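Local coordinates for diol-dehydratase (Roseburia inulinivorans, PDB 5I2A), which dehydrates 1,2-propanediol as a B12-independent lyase of the glycyl radical enzyme family, at residues P48-K53 against K203-E208; E104-D109 against R330-A335; G181-V186 against S213-I218; A339-F344 against F822-K827; M589-G594 against T706-D711. One frame throughout, in Å; residues are numbered along the deposited sequence.

From the N terminus, contact 1 closes first, joining helix 49-63 to helix 200-233. Contact 2 opens inside that loop and closes beyond it, so the two cross. It ties the loop 104-109 to the start of helix 332-335. Contact 3 joins helix 171-190 to helix 200-233. It crosses contact 1, touches it through Leu-207 and Val-186, and falls within the span of contact 2. Contact 4 opens just after contact 2 closes, and itself closes near the C terminus. The carboxylate of Asp-109 probably bonds to Gly-340 and Tyr-341, bridging contacts 2 and 4. Contact 5 joins the loop after helix 580-588 to the loop after helix 699-703, within the span of contact 4.

Contact 1 (P48-K53 against K203-E208); sequences PVVMRK and KMCFLE
Cys-205 puts its sulfur against three residues at and just before the start of helix 49-63. SG lies 3.7 Å from CG of Pro-48 and 3.8 Å from CG1 of Val-50. It also meets CB of Met-51, at 3.8 Å. The sulfur gets there by standing anti to its backbone N (chi1 -171°), on a bond that points at the other helix. Beside it, Val-50 sends CG2 to the rim of the Phe-206 ring, 4.0 Å from CD1 and near the ring plane. The two side chains cross at about a right angle. Met-51 starts off to one side, but its chain bends at both later torsions. This brings CE within 4.0 Å of CB of Glu-208.

The helix segments behind these groups run nearly parallel, 6° apart, with axes 8.8 Å from each other. Pro-48 is the N-cap residue of its helix. Tyr-140 of the second subunit packs on both Pro-48 and Cys-205, so the contact borders the dimer interface. Ser-209 OG bonds to Cys-205 O and more weakly to Val-50 O. No hydrogen bond joins the two segments directly; they share apolar contact gathered round the Cys-205 sulfur, with Ser-209 adding a polar link.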
# COMPACT_ATOMS: atom_id res chain seq x y z
N PRO A 48 9.11 -4.89 3.77
CA PRO A 48 7.86 -4.83 3.01
C PRO A 48 6.94 -5.99 3.38
O PRO A 48 7.42 -7.09 3.66
CB PRO A 48 8.31 -4.95 1.55
CG PRO A 48 9.76 -4.60 1.56
CD PRO A 48 10.27 -5.08 2.88
N VAL A 49 5.64 -5.72 3.38
CA VAL A 49 4.63 -6.70 3.78
C VAL A 49 4.81 -8.06 3.10
O VAL A 49 4.79 -9.09 3.76
CB VAL A 49 3.21 -6.19 3.47
CG1 VAL A 49 2.19 -7.19 3.99
CG2 VAL A 49 2.97 -4.83 4.09
N VAL A 50 4.97 -8.06 1.79
CA VAL A 50 4.97 -9.32 1.09
C VAL A 50 6.22 -10.15 1.46
O VAL A 50 6.17 -11.37 1.48
CB VAL A 50 4.86 -9.13 -0.45
CG1 VAL A 50 6.15 -8.55 -1.05
CG2 VAL A 50 4.51 -10.45 -1.11
N MET A 51 7.32 -9.47 1.77
CA MET A 51 8.53 -10.16 2.22
C MET A 51 8.30 -10.73 3.61
O MET A 51 8.72 -11.85 3.92
CB MET A 51 9.75 -9.22 2.22
CG MET A 51 11.03 -9.87 2.74
SD MET A 51 11.50 -11.38 1.85
CE MET A 51 11.74 -10.75 0.18
N ARG A 52 7.60 -9.98 4.45
CA ARG A 52 7.27 -10.48 5.78
C ARG A 52 6.38 -11.73 5.69
O ARG A 52 6.56 -12.66 6.49
CB ARG A 52 6.60 -9.40 6.62
CG ARG A 52 7.49 -8.15 6.81
CD ARG A 52 6.82 -7.14 7.73
NE ARG A 52 6.83 -7.57 9.13
CZ ARG A 52 6.06 -7.03 10.07
NH1 ARG A 52 5.21 -6.07 9.77
NH2 ARG A 52 6.14 -7.47 11.32
N LYS A 53 5.45 -11.76 4.73
CA LYS A 53 4.57 -12.93 4.57
C LYS A 53 5.37 -14.16 4.13
O LYS A 53 5.13 -15.27 4.60
CB LYS A 53 3.45 -12.67 3.53
CG LYS A 53 2.51 -11.52 3.84
CD LYS A 53 1.58 -11.82 4.97
CE LYS A 53 0.60 -12.92 4.58
NZ LYS A 53 -0.14 -13.38 5.76
N LYS A 203 8.33 -5.03 -7.59
CA LYS A 203 8.31 -6.23 -8.41
C LYS A 203 9.35 -7.22 -7.89
O LYS A 203 9.05 -8.41 -7.70
CB LYS A 203 8.57 -5.92 -9.89
CG LYS A 203 8.69 -7.16 -10.78
CD LYS A 203 8.44 -6.86 -12.27
CE LYS A 203 8.36 -8.16 -13.09
NZ LYS A 203 8.19 -7.93 -14.57
N MET A 204 10.56 -6.75 -7.66
CA MET A 204 11.64 -7.64 -7.26
C MET A 204 11.41 -8.17 -5.86
O MET A 204 11.72 -9.32 -5.60
CB MET A 204 13.00 -6.95 -7.35
CG MET A 204 13.50 -6.77 -8.79
SD MET A 204 13.82 -8.37 -9.60
CE MET A 204 14.82 -9.13 -8.34
N CYS A 205 10.86 -7.36 -4.97
CA CYS A 205 10.52 -7.87 -3.64
C CYS A 205 9.52 -9.04 -3.74
O CYS A 205 9.67 -10.05 -3.07
CB CYS A 205 9.95 -6.77 -2.75
SG CYS A 205 9.74 -7.25 -1.01
N PHE A 206 8.49 -8.89 -4.57
CA PHE A 206 7.48 -9.93 -4.76
C PHE A 206 8.11 -11.20 -5.35
O PHE A 206 7.87 -12.29 -4.86
CB PHE A 206 6.35 -9.43 -5.66
CG PHE A 206 5.35 -10.49 -6.02
CD1 PHE A 206 4.49 -11.00 -5.07
CD2 PHE A 206 5.29 -10.98 -7.32
CE1 PHE A 206 3.57 -11.99 -5.42
CE2 PHE A 206 4.37 -11.95 -7.67
CZ PHE A 206 3.51 -12.46 -6.71
N LEU A 207 8.94 -11.03 -6.38
CA LEU A 207 9.62 -12.17 -6.99
C LEU A 207 10.56 -12.87 -5.99
O LEU A 207 10.58 -14.09 -5.94
CB LEU A 207 10.39 -11.73 -8.25
CG LEU A 207 9.51 -11.21 -9.41
CD1 LEU A 207 10.33 -10.80 -10.63
CD2 LEU A 207 8.47 -12.25 -9.82
N GLU A 208 11.30 -12.11 -5.18
CA GLU A 208 12.16 -12.74 -4.17
C GLU A 208 11.33 -13.49 -3.15
O GLU A 208 11.73 -14.55 -2.68
CB GLU A 208 13.03 -11.71 -3.43
CG GLU A 208 13.94 -10.89 -4.31
CD GLU A 208 15.26 -11.57 -4.63
OE1 GLU A 208 15.39 -12.79 -4.35
OE2 GLU A 208 16.16 -10.88 -5.14

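Contact 2 (E104-D109 against R330-A335); sequences ETRSAD and RDAASA
Arg-106 reaches from an irregular loop to the N-terminal end of the short helix 332-335, which Asp-331 caps through Ser-334 N. Its CB points at that helix. CG sits between the backbone N and the carbonyl carbon (chi1 67°), and the chain then runs extended to NE. NE donates to Asp-109 O at 3.1 Å and weakly to Ala-108 O, so the arginine first braces its own loop. NH2 shares Asp-109 O, approaching from the same face of that carbonyl. It also bonds to Arg-330 O at 2.8 Å. NH1 takes the same oxygen at 2.7 Å, making an end-on, two-nitrogen grip in the carbonyl plane. NH1 has a salt bridge to Glu-99 as well, which in turn accepts from Ala-332 N. The methyl of Ala-335 lies over one face of the guanidinium, with Ala-335 CB 3.9 Å from Arg-106 NH2. A leucine in place of Arg-106 would probably leave Arg-330 O and Asp-109 O without these donors and Glu-99 without its cationic mate. Farther along, Asp-109 accepts from Gly-340 and Tyr-341, and Arg-330 NH2 donates to Ser-342 O. Water 1 donates to Asp-109 OD2 at 2.8 Å and accepts from Arg-330 NH1 at 2.8 Å.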
# COMPACT_ATOMS: atom_id res chain seq x y z
N GLU A 104 -15.87 -25.93 22.75
CA GLU A 104 -15.85 -27.40 22.84
C GLU A 104 -17.25 -27.99 22.79
O GLU A 104 -17.44 -29.12 22.35
CB GLU A 104 -15.14 -27.87 24.12
CG GLU A 104 -15.04 -29.40 24.23
CD GLU A 104 -14.23 -29.88 25.43
OE1 GLU A 104 -13.54 -29.08 26.07
OE2 GLU A 104 -14.29 -31.09 25.72
N THR A 105 -18.25 -27.24 23.23
CA THR A 105 -19.60 -27.78 23.32
C THR A 105 -20.61 -26.96 22.54
O THR A 105 -21.80 -27.13 22.73
CB THR A 105 -20.06 -27.83 24.79
OG1 THR A 105 -19.94 -26.52 25.35
CG2 THR A 105 -19.19 -28.81 25.59
N ARG A 106 -20.15 -26.06 21.67
CA ARG A 106 -21.08 -25.25 20.90
C ARG A 106 -21.86 -26.14 19.92
O ARG A 106 -21.42 -27.23 19.57
CB ARG A 106 -20.36 -24.12 20.15
CG ARG A 106 -19.42 -24.59 19.04
CD ARG A 106 -18.64 -23.42 18.42
NE ARG A 106 -18.00 -23.80 17.17
CZ ARG A 106 -17.32 -22.98 16.40
NH1 ARG A 106 -17.17 -21.70 16.75
NH2 ARG A 106 -16.79 -23.42 15.26
N SER A 107 -23.00 -25.65 19.47
CA SER A 107 -23.92 -26.45 18.69
C SER A 107 -23.48 -26.69 17.23
O SER A 107 -23.85 -27.69 16.63
CB SER A 107 -25.30 -25.81 18.70
OG SER A 107 -25.25 -24.54 18.08
N ALA A 108 -22.69 -25.77 16.67
CA ALA A 108 -22.19 -25.99 15.31
C ALA A 108 -20.67 -26.14 15.27
O ALA A 108 -19.95 -25.29 15.78
CB ALA A 108 -22.62 -24.85 14.40
N ASP A 109 -20.20 -27.23 14.65
CA ASP A 109 -18.77 -27.48 14.47
C ASP A 109 -17.94 -27.21 15.74
O ASP A 109 -17.08 -26.34 15.74
CB ASP A 109 -18.22 -26.63 13.30
CG ASP A 109 -18.72 -27.09 11.91
OD1 ASP A 109 -19.75 -27.80 11.82
OD2 ASP A 109 -18.08 -26.73 10.89
N ARG A 330 -14.31 -21.71 12.63
CA ARG A 330 -14.93 -20.42 12.37
C ARG A 330 -15.71 -20.00 13.62
O ARG A 330 -16.14 -20.86 14.37
CB ARG A 330 -15.88 -20.48 11.16
CG ARG A 330 -15.25 -21.06 9.89
CD ARG A 330 -16.25 -21.22 8.74
NE ARG A 330 -15.61 -21.79 7.56
CZ ARG A 330 -15.40 -23.10 7.38
NH1 ARG A 330 -15.80 -23.97 8.31
NH2 ARG A 330 -14.78 -23.53 6.29
N ASP A 331 -15.90 -18.70 13.81
CA ASP A 331 -16.70 -18.21 14.95
C ASP A 331 -18.10 -18.79 14.87
O ASP A 331 -18.58 -19.08 13.78
CB ASP A 331 -16.77 -16.67 14.99
CG ASP A 331 -17.59 -16.10 13.84
OD1 ASP A 331 -18.80 -15.92 14.01
OD2 ASP A 331 -17.01 -15.83 12.77
N ALA A 332 -18.75 -18.92 16.02
CA ALA A 332 -20.00 -19.69 16.12
C ALA A 332 -21.07 -19.22 15.14
O ALA A 332 -21.71 -20.04 14.49
CB ALA A 332 -20.53 -19.63 17.55
N ALA A 333 -21.25 -17.91 15.03
CA ALA A 333 -22.24 -17.36 14.10
C ALA A 333 -21.86 -17.71 12.65
O ALA A 333 -22.70 -18.21 11.90
CB ALA A 333 -22.38 -15.84 14.28
N SER A 334 -20.61 -17.47 12.28
CA SER A 334 -20.14 -17.85 10.94
C SER A 334 -20.31 -19.36 10.67
O SER A 334 -20.74 -19.75 9.60
CB SER A 334 -18.68 -17.46 10.74
OG SER A 334 -18.53 -16.06 10.69
N ALA A 335 -19.99 -20.18 11.67
CA ALA A 335 -20.00 -21.63 11.52
C ALA A 335 -21.37 -22.17 11.13
O ALA A 335 -21.47 -23.19 10.45
CB ALA A 335 -19.54 -22.29 12.80
O HOH W 1 -17.87 -24.06 10.24

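Contact 3 (G181-V186 against S213-I218); sequences GVKEKV and SCDAVI
Lys-183 and Cys-214 face each other where segments 181-186 and 213-218 run nearly antiparallel, 167° apart, with axes 10.5 Å from each other and the CA atoms of these two residues 7.1 Å apart. Both side chains start toward the opposite helix. The aliphatic part of the lysine lies against the cysteine, with Lys-183 CG 3.7 Å from Cys-214 CB. Its CG is anti to the carbonyl carbon (chi1 -71°), which carries the chain across. A bend at chi3 (-66°) then turns the amino group to Asp-215. NZ meets OD1 of Asp-215 at 2.6 Å, in a short salt bridge that uses the syn lone pair of the oxygen. The two side chains cross at about a right angle. Water 2 closes a ring on this pair. It accepts from Lys-183 NZ at 3.2 Å and donates to Asp-215 OD2 at 2.8 Å, so both carboxylate oxygens are engaged.

The two helices, 171-190 and 200-233, follow one another in the chain and form an antiparallel helical hairpin. The charged pair lies at its more accessible margin. Deeper in, Val-182 turns CG1 to the sulfur of Cys-214, 4.0 Å from SG. Ile-218 brings CD1 to 4.2 Å from Lys-183 CE. The hairpin packs further through Val-186, which touches Leu-207, Ile-210 and Leu-211. Outside the hairpin, Val-182 also rests on Cys-529 and Leu-530, while Ser-213 and Val-217 touch both helix 525-529 and helix 49-63.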
# COMPACT_ATOMS: atom_id res chain seq x y z
N GLY A 181 11.20 -25.67 -11.18
CA GLY A 181 10.80 -25.02 -12.40
C GLY A 181 10.12 -23.67 -12.18
O GLY A 181 10.32 -22.74 -12.96
N VAL A 182 9.31 -23.56 -11.14
CA VAL A 182 8.65 -22.30 -10.85
C VAL A 182 9.70 -21.24 -10.48
O VAL A 182 9.65 -20.13 -10.97
CB VAL A 182 7.59 -22.43 -9.73
CG1 VAL A 182 7.07 -21.06 -9.30
CG2 VAL A 182 6.44 -23.31 -10.21
N LYS A 183 10.67 -21.63 -9.66
CA LYS A 183 11.75 -20.72 -9.28
C LYS A 183 12.53 -20.25 -10.50
O LYS A 183 12.88 -19.08 -10.61
CB LYS A 183 12.71 -21.40 -8.30
CG LYS A 183 12.12 -21.59 -6.93
CD LYS A 183 13.18 -21.95 -5.92
CE LYS A 183 13.81 -23.30 -6.20
NZ LYS A 183 14.96 -23.56 -5.29
N GLU A 184 12.77 -21.17 -11.44
CA GLU A 184 13.48 -20.80 -12.65
C GLU A 184 12.68 -19.80 -13.48
O GLU A 184 13.24 -18.90 -14.08
CB GLU A 184 13.83 -22.03 -13.48
CG GLU A 184 14.99 -21.79 -14.45
CD GLU A 184 16.03 -20.79 -13.92
OE1 GLU A 184 16.68 -21.09 -12.89
OE2 GLU A 184 16.17 -19.69 -14.52
N LYS A 185 11.37 -19.99 -13.52
CA LYS A 185 10.48 -19.03 -14.18
C LYS A 185 10.60 -17.65 -13.51
O LYS A 185 10.65 -16.63 -14.18
CB LYS A 185 9.05 -19.55 -14.12
CG LYS A 185 7.97 -18.74 -14.80
CD LYS A 185 6.69 -19.60 -14.81
CE LYS A 185 5.42 -18.82 -15.11
NZ LYS A 185 4.23 -19.71 -15.00
N VAL A 186 10.66 -17.65 -12.19
CA VAL A 186 10.80 -16.41 -11.44
C VAL A 186 12.13 -15.74 -11.76
O VAL A 186 12.17 -14.54 -12.06
CB VAL A 186 10.68 -16.67 -9.93
CG1 VAL A 186 11.08 -15.43 -9.12
CG2 VAL A 186 9.26 -17.10 -9.60
N SER A 213 9.26 -18.59 -0.65
CA SER A 213 8.09 -19.42 -0.39
C SER A 213 8.23 -20.80 -1.05
O SER A 213 7.84 -21.81 -0.48
CB SER A 213 6.81 -18.73 -0.88
OG SER A 213 6.64 -17.46 -0.26
N CYS A 214 8.79 -20.85 -2.26
CA CYS A 214 8.99 -22.13 -2.91
C CYS A 214 10.00 -22.98 -2.13
O CYS A 214 9.77 -24.17 -1.89
CB CYS A 214 9.45 -21.93 -4.35
SG CYS A 214 8.14 -21.39 -5.45
N ASP A 215 11.10 -22.37 -1.70
CA ASP A 215 12.10 -23.10 -0.93
C ASP A 215 11.56 -23.56 0.43
O ASP A 215 11.95 -24.62 0.92
CB ASP A 215 13.37 -22.27 -0.76
CG ASP A 215 14.20 -22.21 -2.03
OD1 ASP A 215 14.15 -23.19 -2.81
OD2 ASP A 215 14.88 -21.19 -2.27
N ALA A 216 10.65 -22.80 1.02
CA ALA A 216 9.99 -23.21 2.25
C ALA A 216 9.17 -24.51 2.08
O ALA A 216 9.17 -25.37 2.95
CB ALA A 216 9.09 -22.09 2.76
N VAL A 217 8.47 -24.63 0.97
CA VAL A 217 7.67 -25.82 0.73
C VAL A 217 8.60 -27.02 0.45
O VAL A 217 8.32 -28.13 0.87
CB VAL A 217 6.71 -25.62 -0.45
CG1 VAL A 217 5.92 -26.90 -0.74
CG2 VAL A 217 5.75 -24.44 -0.16
N ILE A 218 9.70 -26.78 -0.25
CA ILE A 218 10.66 -27.83 -0.53
C ILE A 218 11.23 -28.33 0.78
O ILE A 218 11.29 -29.53 1.03
CB ILE A 218 11.78 -27.34 -1.45
CG1 ILE A 218 11.21 -27.04 -2.83
CG2 ILE A 218 12.91 -28.38 -1.51
CD1 ILE A 218 12.16 -26.32 -3.77
O HOH W 2 16.80 -21.14 -4.25

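Contact 4 (A339-F344 against F822-K827); sequences AGYSLF and FTTLSK
The ring of Tyr-341 meets Thr-824 with its edge: CE2 is 4.2 Å from Thr-824 CB, which lies near the ring plane. Arg-83 makes a cation-pi contact with the same ring, and the phenol OH bonds to Pro-110 O. The other flat group, Phe-344, has Ser-342 OG 3.6 Å above the centre of one face. That serine oxygen also accepts from Phe-344 N at 2.9 Å, an ST turn that fixes the loop close to the ring.

Next to Tyr-341, Gly-340 also meets the second segment. Leu-825 comes in with CD2, 3.7 Å from Gly-340 CA. A CB here would sit tightly against that methyl and, at these backbone angles, would also be jammed against the preceding carbonyl oxygen. The loop 339-344 leads into strand 346-350, an edge strand, within this chain, of a mixed five-stranded sheet. Segment 822-827 follows strand 819-821, shortly after Gly-817, the predicted radical site; no radical is present in this structure. The contact therefore joins the pyruvate formate-lyase-like part of the chain to its C-terminal glycyl radical region. Water 3 adds a polar bridge, donating to Gly-340 O at 2.9 Å and to Thr-824 OG1 at 3.0 Å. The threonine hydroxyl also bonds to Leu-821 O.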
# COMPACT_ATOMS: atom_id res chain seq x y z
N ALA A 339 -21.66 -25.09 8.00
CA ALA A 339 -21.70 -26.14 9.03
C ALA A 339 -21.27 -27.49 8.47
O ALA A 339 -21.55 -27.79 7.32
CB ALA A 339 -23.08 -26.24 9.62
N GLY A 340 -20.60 -28.30 9.28
CA GLY A 340 -20.24 -29.65 8.88
C GLY A 340 -18.74 -29.84 8.66
O GLY A 340 -18.32 -30.82 8.08
N TYR A 341 -17.95 -28.88 9.12
CA TYR A 341 -16.49 -28.94 9.02
C TYR A 341 -15.93 -28.97 7.59
O TYR A 341 -14.80 -29.35 7.39
CB TYR A 341 -15.95 -30.17 9.76
CG TYR A 341 -16.27 -30.24 11.24
CD1 TYR A 341 -15.66 -29.40 12.15
CD2 TYR A 341 -17.16 -31.19 11.73
CE1 TYR A 341 -15.93 -29.48 13.50
CE2 TYR A 341 -17.44 -31.29 13.09
CZ TYR A 341 -16.82 -30.43 13.97
OH TYR A 341 -17.09 -30.52 15.31
N SER A 342 -16.73 -28.58 6.59
CA SER A 342 -16.25 -28.61 5.22
C SER A 342 -15.18 -27.55 4.94
O SER A 342 -15.17 -26.47 5.56
CB SER A 342 -17.41 -28.43 4.22
OG SER A 342 -16.96 -28.72 2.91
N LEU A 343 -14.29 -27.88 4.01
CA LEU A 343 -13.35 -26.93 3.42
C LEU A 343 -13.70 -26.70 1.94
O LEU A 343 -12.97 -26.02 1.23
CB LEU A 343 -11.91 -27.44 3.58
CG LEU A 343 -11.38 -27.37 5.02
CD1 LEU A 343 -9.96 -27.92 5.13
CD2 LEU A 343 -11.43 -25.93 5.50
N PHE A 344 -14.81 -27.31 1.51
CA PHE A 344 -15.35 -27.12 0.16
C PHE A 344 -14.28 -27.31 -0.92
O PHE A 344 -14.10 -26.46 -1.78
CB PHE A 344 -15.99 -25.72 0.06
CG PHE A 344 -16.88 -25.40 1.23
CD1 PHE A 344 -18.21 -25.79 1.23
CD2 PHE A 344 -16.36 -24.80 2.38
CE1 PHE A 344 -19.03 -25.54 2.33
CE2 PHE A 344 -17.17 -24.55 3.49
CZ PHE A 344 -18.50 -24.90 3.46
N PHE A 822 -24.28 -36.27 8.78
CA PHE A 822 -25.57 -35.81 9.31
C PHE A 822 -25.56 -35.55 10.80
O PHE A 822 -26.12 -34.55 11.27
CB PHE A 822 -26.68 -36.82 8.99
CG PHE A 822 -28.07 -36.34 9.33
CD1 PHE A 822 -28.68 -35.35 8.59
CD2 PHE A 822 -28.75 -36.88 10.41
CE1 PHE A 822 -29.96 -34.91 8.90
CE2 PHE A 822 -30.03 -36.45 10.72
CZ PHE A 822 -30.63 -35.46 9.97
N THR A 823 -24.93 -36.44 11.56
CA THR A 823 -24.94 -36.29 13.00
C THR A 823 -23.89 -35.28 13.48
O THR A 823 -23.75 -35.08 14.67
CB THR A 823 -24.73 -37.64 13.76
OG1 THR A 823 -23.44 -38.18 13.45
CG2 THR A 823 -25.81 -38.65 13.39
N THR A 824 -23.15 -34.65 12.57
CA THR A 824 -22.30 -33.52 12.98
C THR A 824 -23.02 -32.19 12.75
O THR A 824 -22.47 -31.13 13.01
CB THR A 824 -20.94 -33.47 12.24
OG1 THR A 824 -21.14 -33.18 10.85
CG2 THR A 824 -20.18 -34.77 12.39
N LEU A 825 -24.24 -32.25 12.23
CA LEU A 825 -25.02 -31.05 11.98
C LEU A 825 -25.96 -30.77 13.15
O LEU A 825 -26.44 -31.70 13.81
CB LEU A 825 -25.81 -31.20 10.69
CG LEU A 825 -25.00 -31.55 9.44
CD1 LEU A 825 -25.89 -31.58 8.21
CD2 LEU A 825 -23.83 -30.57 9.24
N SER A 826 -26.23 -29.49 13.39
CA SER A 826 -27.12 -29.07 14.47
C SER A 826 -28.56 -29.44 14.14
O SER A 826 -28.91 -29.66 12.98
CB SER A 826 -27.04 -27.56 14.71
OG SER A 826 -27.71 -26.86 13.68
N LYS A 827 -29.41 -29.48 15.17
CA LYS A 827 -30.81 -29.82 14.98
C LYS A 827 -31.51 -28.91 13.96
O LYS A 827 -32.29 -29.37 13.13
CB LYS A 827 -31.57 -29.76 16.31
CG LYS A 827 -33.04 -30.08 16.13
CD LYS A 827 -33.82 -30.00 17.43
CE LYS A 827 -35.32 -29.98 17.13
NZ LYS A 827 -35.70 -31.08 16.18
O HOH W 3 -19.20 -33.49 8.64

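Contact 5 (M589-G594 against T706-D711); sequences MNYGKG and TGATPD
Tyr-591 and Asn-590 reach over to segment 706-711 next to each other, one with a ring and one with an amide. The tyrosine ring slants across to the opposite backbone, and its OH donates to Thr-709 O at 2.8 Å. That oxygen lies at the ring edge, in the ring plane. Seen from the carbonyl, however, the hydroxyl comes from above, 41° out of its plane. The OH also comes within 3.4 Å of Pro-710 CA. The methyl of Ala-708 touches both side chains. Its CB is 4.2 Å from Tyr-591 CE2 and 3.8 Å from Asn-590 OD1.

The amide of Asn-590 is held at both ends. ND2 donates to Gly-594 O at 3.0 Å in a nearly straight bond (165°), lying in the plane of both groups. OD1 accepts from Ala-715 N, just past the second segment. Having CG anti to the backbone N (chi1 -162°) lets the amide span these two partners. His-647 stacks on the ring of Tyr-591. A phenylalanine here would probably keep much of that stacking but leave Thr-709 O without its hydroxyl donor. The backbone behind both side chains is a Schellman motif ending helix 580-588: Asn-590, with positive phi, is the C-prime residue, Tyr-591 N bonds to Ala-586 O and Asn-590 N to Leu-587 O.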
# COMPACT_ATOMS: atom_id res chain seq x y z
N MET A 589 -47.34 -10.06 13.19
CA MET A 589 -47.86 -10.97 14.21
C MET A 589 -47.67 -12.46 13.87
O MET A 589 -48.32 -13.33 14.48
CB MET A 589 -49.35 -10.68 14.46
CG MET A 589 -49.63 -9.29 15.00
SD MET A 589 -48.84 -9.06 16.59
CE MET A 589 -49.37 -10.51 17.47
N ASN A 590 -46.80 -12.76 12.92
CA ASN A 590 -46.50 -14.14 12.53
C ASN A 590 -47.77 -14.94 12.22
O ASN A 590 -47.90 -16.09 12.61
CB ASN A 590 -45.71 -14.84 13.64
CG ASN A 590 -45.01 -16.10 13.15
OD1 ASN A 590 -44.71 -16.23 11.96
ND2 ASN A 590 -44.77 -17.04 14.06
N TYR A 591 -48.70 -14.29 11.52
CA TYR A 591 -49.95 -14.91 11.10
C TYR A 591 -50.78 -15.44 12.30
O TYR A 591 -51.58 -16.35 12.15
CB TYR A 591 -49.66 -16.05 10.13
CG TYR A 591 -49.11 -15.63 8.77
CD1 TYR A 591 -49.93 -15.01 7.84
CD2 TYR A 591 -47.80 -15.89 8.42
CE1 TYR A 591 -49.45 -14.63 6.60
CE2 TYR A 591 -47.31 -15.53 7.16
CZ TYR A 591 -48.14 -14.90 6.26
OH TYR A 591 -47.67 -14.53 5.01
N GLY A 592 -50.56 -14.87 13.48
CA GLY A 592 -51.23 -15.32 14.68
C GLY A 592 -50.70 -16.63 15.24
O GLY A 592 -51.33 -17.24 16.08
N LYS A 593 -49.52 -17.06 14.79
CA LYS A 593 -48.98 -18.34 15.23
C LYS A 593 -48.10 -18.24 16.48
O LYS A 593 -47.54 -19.24 16.93
CB LYS A 593 -48.18 -19.00 14.10
CG LYS A 593 -48.96 -19.17 12.81
CD LYS A 593 -49.94 -20.33 12.90
CE LYS A 593 -50.76 -20.46 11.62
NZ LYS A 593 -51.54 -21.73 11.59
N GLY A 594 -47.96 -17.05 17.04
CA GLY A 594 -47.13 -16.88 18.22
C GLY A 594 -45.85 -16.12 17.96
O GLY A 594 -45.27 -16.21 16.88
N THR A 706 -34.99 -13.17 9.64
CA THR A 706 -36.01 -12.71 8.72
C THR A 706 -37.38 -12.91 9.34
O THR A 706 -37.70 -14.03 9.76
CB THR A 706 -35.93 -13.48 7.40
OG1 THR A 706 -34.59 -13.38 6.89
CG2 THR A 706 -36.92 -12.95 6.38
N GLY A 707 -38.18 -11.85 9.40
CA GLY A 707 -39.56 -11.99 9.84
C GLY A 707 -40.40 -12.85 8.90
O GLY A 707 -39.93 -13.35 7.87
N ALA A 708 -41.67 -13.03 9.26
CA ALA A 708 -42.60 -13.75 8.40
C ALA A 708 -42.72 -13.08 7.04
O ALA A 708 -42.66 -11.86 6.93
CB ALA A 708 -43.96 -13.84 9.06
N THR A 709 -42.91 -13.88 5.99
CA THR A 709 -43.01 -13.32 4.64
C THR A 709 -44.34 -13.71 3.97
O THR A 709 -44.97 -14.68 4.37
CB THR A 709 -41.81 -13.76 3.78
OG1 THR A 709 -41.56 -15.16 3.98
CG2 THR A 709 -40.57 -12.98 4.21
N PRO A 710 -44.78 -12.92 2.98
CA PRO A 710 -46.08 -13.10 2.34
C PRO A 710 -46.24 -14.41 1.56
O PRO A 710 -47.35 -14.68 1.10
CB PRO A 710 -46.17 -11.92 1.36
CG PRO A 710 -45.24 -10.92 1.87
CD PRO A 710 -44.13 -11.67 2.54
N ASP A 711 -45.16 -15.18 1.40
CA ASP A 711 -45.25 -16.50 0.78
C ASP A 711 -45.89 -17.48 1.75
O ASP A 711 -46.28 -18.58 1.35
CB ASP A 711 -43.86 -17.00 0.32
CG ASP A 711 -42.86 -17.12 1.47
OD1 ASP A 711 -43.04 -16.45 2.51
OD2 ASP A 711 -41.87 -17.87 1.32